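Long-range contact in predicted phosphatase, HAD family (Clostridium acetobutylicum, PDB 3MC1), which is a predicted phosphatase of the haloacid dehalogenase-like hydrolase family, so it probably hydrolyses phosphate esters, although its substrate is not established: residues K24-S29 with D71-Y76. Numbering follows the deposited sequence.
Sequences KSVKYS and DYYRDY
Tyr72 meets Ser29 through its CB, 3.7 Å from Ser29 OG, a hydroxyl that is hydrogen-bonded to Ala69 O one turn earlier on the same helix as Tyr72. The backbone of Tyr72 takes part too: its O lies near the plane of the Tyr28 ring at the edge, 3.1 Å from Tyr28 CE2. The nearest CA atoms of the two segments are those of Tyr73 and Ser25, 4.8 Å apart. With CG anti to the backbone N (chi1 169°), the Tyr73 ring offers one face to Ser25 CB in a CH-pi contact, 20° off the ring normal, while Val26 CG2 packs at the ring edge, 3.6 Å from Tyr73 CE1. Tyr76 brings its ring edge to Ser25 OG, 3.1 Å from Tyr76 CD2; that hydroxyl is hydrogen-bonded to Gly21 O. Farther out, Tyr76 OH lies 3.8 Å from Lys24 CD and is hydrogen-bonded to Glu84 OE1, and Tyr76 CB packs 3.9 Å from Tyr28 CD2. Small serines are consistent with the segment axes approaching to 7.7 Å, their N-to-C directions 127° apart. Helices 19-31 and 63-81 form part of a helical cap, apart from the parallel Rossmann-like sheet, with helix 51-59 packing on Val26, Ser29 and Tyr73.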
# COMPACT_ATOMS: atom_id res chain seq x y z
N LYS A 24 13.12 5.51 -7.65
CA LYS A 24 14.52 5.30 -7.96
C LYS A 24 14.79 3.84 -8.35
O LYS A 24 15.62 3.58 -9.22
CB LYS A 24 15.40 5.72 -6.77
CG LYS A 24 15.68 7.21 -6.74
CD LYS A 24 16.54 7.64 -5.57
CE LYS A 24 16.77 9.15 -5.60
NZ LYS A 24 17.66 9.64 -4.52
N SER A 25 14.08 2.91 -7.72
CA SER A 25 14.24 1.49 -8.05
C SER A 25 13.69 1.22 -9.45
O SER A 25 14.24 0.42 -10.20
CB SER A 25 13.53 0.61 -7.01
OG SER A 25 14.07 0.80 -5.72
N VAL A 26 12.59 1.88 -9.79
CA VAL A 26 11.99 1.71 -11.10
C VAL A 26 12.92 2.32 -12.16
O VAL A 26 13.16 1.71 -13.20
CB VAL A 26 10.61 2.41 -11.18
CG1 VAL A 26 10.02 2.26 -12.58
CG2 VAL A 26 9.69 1.81 -10.13
N LYS A 27 13.45 3.51 -11.88
CA LYS A 27 14.36 4.16 -12.82
C LYS A 27 15.59 3.29 -13.03
O LYS A 27 16.08 3.16 -14.16
CB LYS A 27 14.79 5.54 -12.30
CG LYS A 27 15.79 6.23 -13.22
CD LYS A 27 16.45 7.42 -12.54
CE LYS A 27 15.81 8.74 -12.94
NZ LYS A 27 16.19 9.14 -14.33
N TYR A 28 16.09 2.70 -11.95
CA TYR A 28 17.26 1.83 -12.03
C TYR A 28 16.96 0.64 -12.93
O TYR A 28 17.79 0.22 -13.73
CB TYR A 28 17.65 1.31 -10.64
CG TYR A 28 18.66 0.19 -10.71
CD1 TYR A 28 20.01 0.45 -10.95
CD2 TYR A 28 18.26 -1.15 -10.61
CE1 TYR A 28 20.94 -0.58 -11.08
CE2 TYR A 28 19.18 -2.19 -10.74
CZ TYR A 28 20.52 -1.89 -10.98
OH TYR A 28 21.43 -2.91 -11.14
N SER A 29 15.75 0.10 -12.78
CA SER A 29 15.31 -1.05 -13.57
C SER A 29 15.10 -0.69 -15.04
O SER A 29 15.57 -1.41 -15.93
CB SER A 29 14.01 -1.61 -13.00
OG SER A 29 13.53 -2.67 -13.80
N ASP A 71 13.03 -7.91 -10.87
CA ASP A 71 14.27 -8.32 -10.22
C ASP A 71 15.31 -7.20 -10.17
O ASP A 71 15.99 -7.04 -9.16
CB ASP A 71 14.86 -9.56 -10.90
CG ASP A 71 14.05 -10.80 -10.61
OD1 ASP A 71 13.56 -10.92 -9.47
OD2 ASP A 71 13.91 -11.65 -11.51
N TYR A 72 15.43 -6.43 -11.26
CA TYR A 72 16.38 -5.32 -11.27
C TYR A 72 15.95 -4.31 -10.21
O TYR A 72 16.77 -3.77 -9.47
CB TYR A 72 16.41 -4.61 -12.63
CG TYR A 72 17.01 -5.40 -13.76
CD1 TYR A 72 18.11 -6.23 -13.56
CD2 TYR A 72 16.48 -5.31 -15.05
CE1 TYR A 72 18.68 -6.94 -14.62
CE2 TYR A 72 17.03 -6.02 -16.11
CZ TYR A 72 18.13 -6.83 -15.89
OH TYR A 72 18.67 -7.55 -16.93
N TYR A 73 14.65 -4.04 -10.19
CA TYR A 73 14.07 -3.11 -9.24
C TYR A 73 14.51 -3.53 -7.84
O TYR A 73 15.01 -2.71 -7.06
CB TYR A 73 12.54 -3.18 -9.35
CG TYR A 73 11.77 -2.48 -8.25
CD1 TYR A 73 11.14 -1.26 -8.49
CD2 TYR A 73 11.60 -3.07 -6.99
CE1 TYR A 73 10.36 -0.65 -7.52
CE2 TYR A 73 10.83 -2.46 -6.00
CZ TYR A 73 10.20 -1.26 -6.28
OH TYR A 73 9.39 -0.67 -5.34
N ARG A 74 14.35 -4.81 -7.53
CA ARG A 74 14.71 -5.32 -6.21
C ARG A 74 16.19 -5.27 -5.86
O ARG A 74 16.53 -5.12 -4.69
CB ARG A 74 14.16 -6.73 -6.02
CG ARG A 74 12.64 -6.72 -5.88
CD ARG A 74 12.05 -8.11 -5.90
NE ARG A 74 10.60 -8.08 -5.79
CZ ARG A 74 9.82 -9.15 -5.93
NH1 ARG A 74 10.37 -10.33 -6.19
NH2 ARG A 74 8.51 -9.05 -5.80
N ASP A 75 17.06 -5.40 -6.86
CA ASP A 75 18.50 -5.32 -6.61
C ASP A 75 18.80 -4.02 -5.90
O ASP A 75 19.65 -3.97 -5.01
CB ASP A 75 19.31 -5.34 -7.92
CG ASP A 75 19.08 -6.59 -8.73
OD1 ASP A 75 18.92 -7.68 -8.14
OD2 ASP A 75 19.08 -6.49 -9.98
N TYR A 76 18.11 -2.96 -6.31
CA TYR A 76 18.30 -1.64 -5.72
C TYR A 76 17.39 -1.39 -4.51
O TYR A 76 17.81 -0.80 -3.52
CB TYR A 76 18.03 -0.56 -6.77
CG TYR A 76 18.20 0.84 -6.23
CD1 TYR A 76 19.46 1.45 -6.20
CD2 TYR A 76 17.12 1.54 -5.70
CE1 TYR A 76 19.62 2.73 -5.66
CE2 TYR A 76 17.27 2.80 -5.16
CZ TYR A 76 18.52 3.40 -5.14
OH TYR A 76 18.66 4.66 -4.61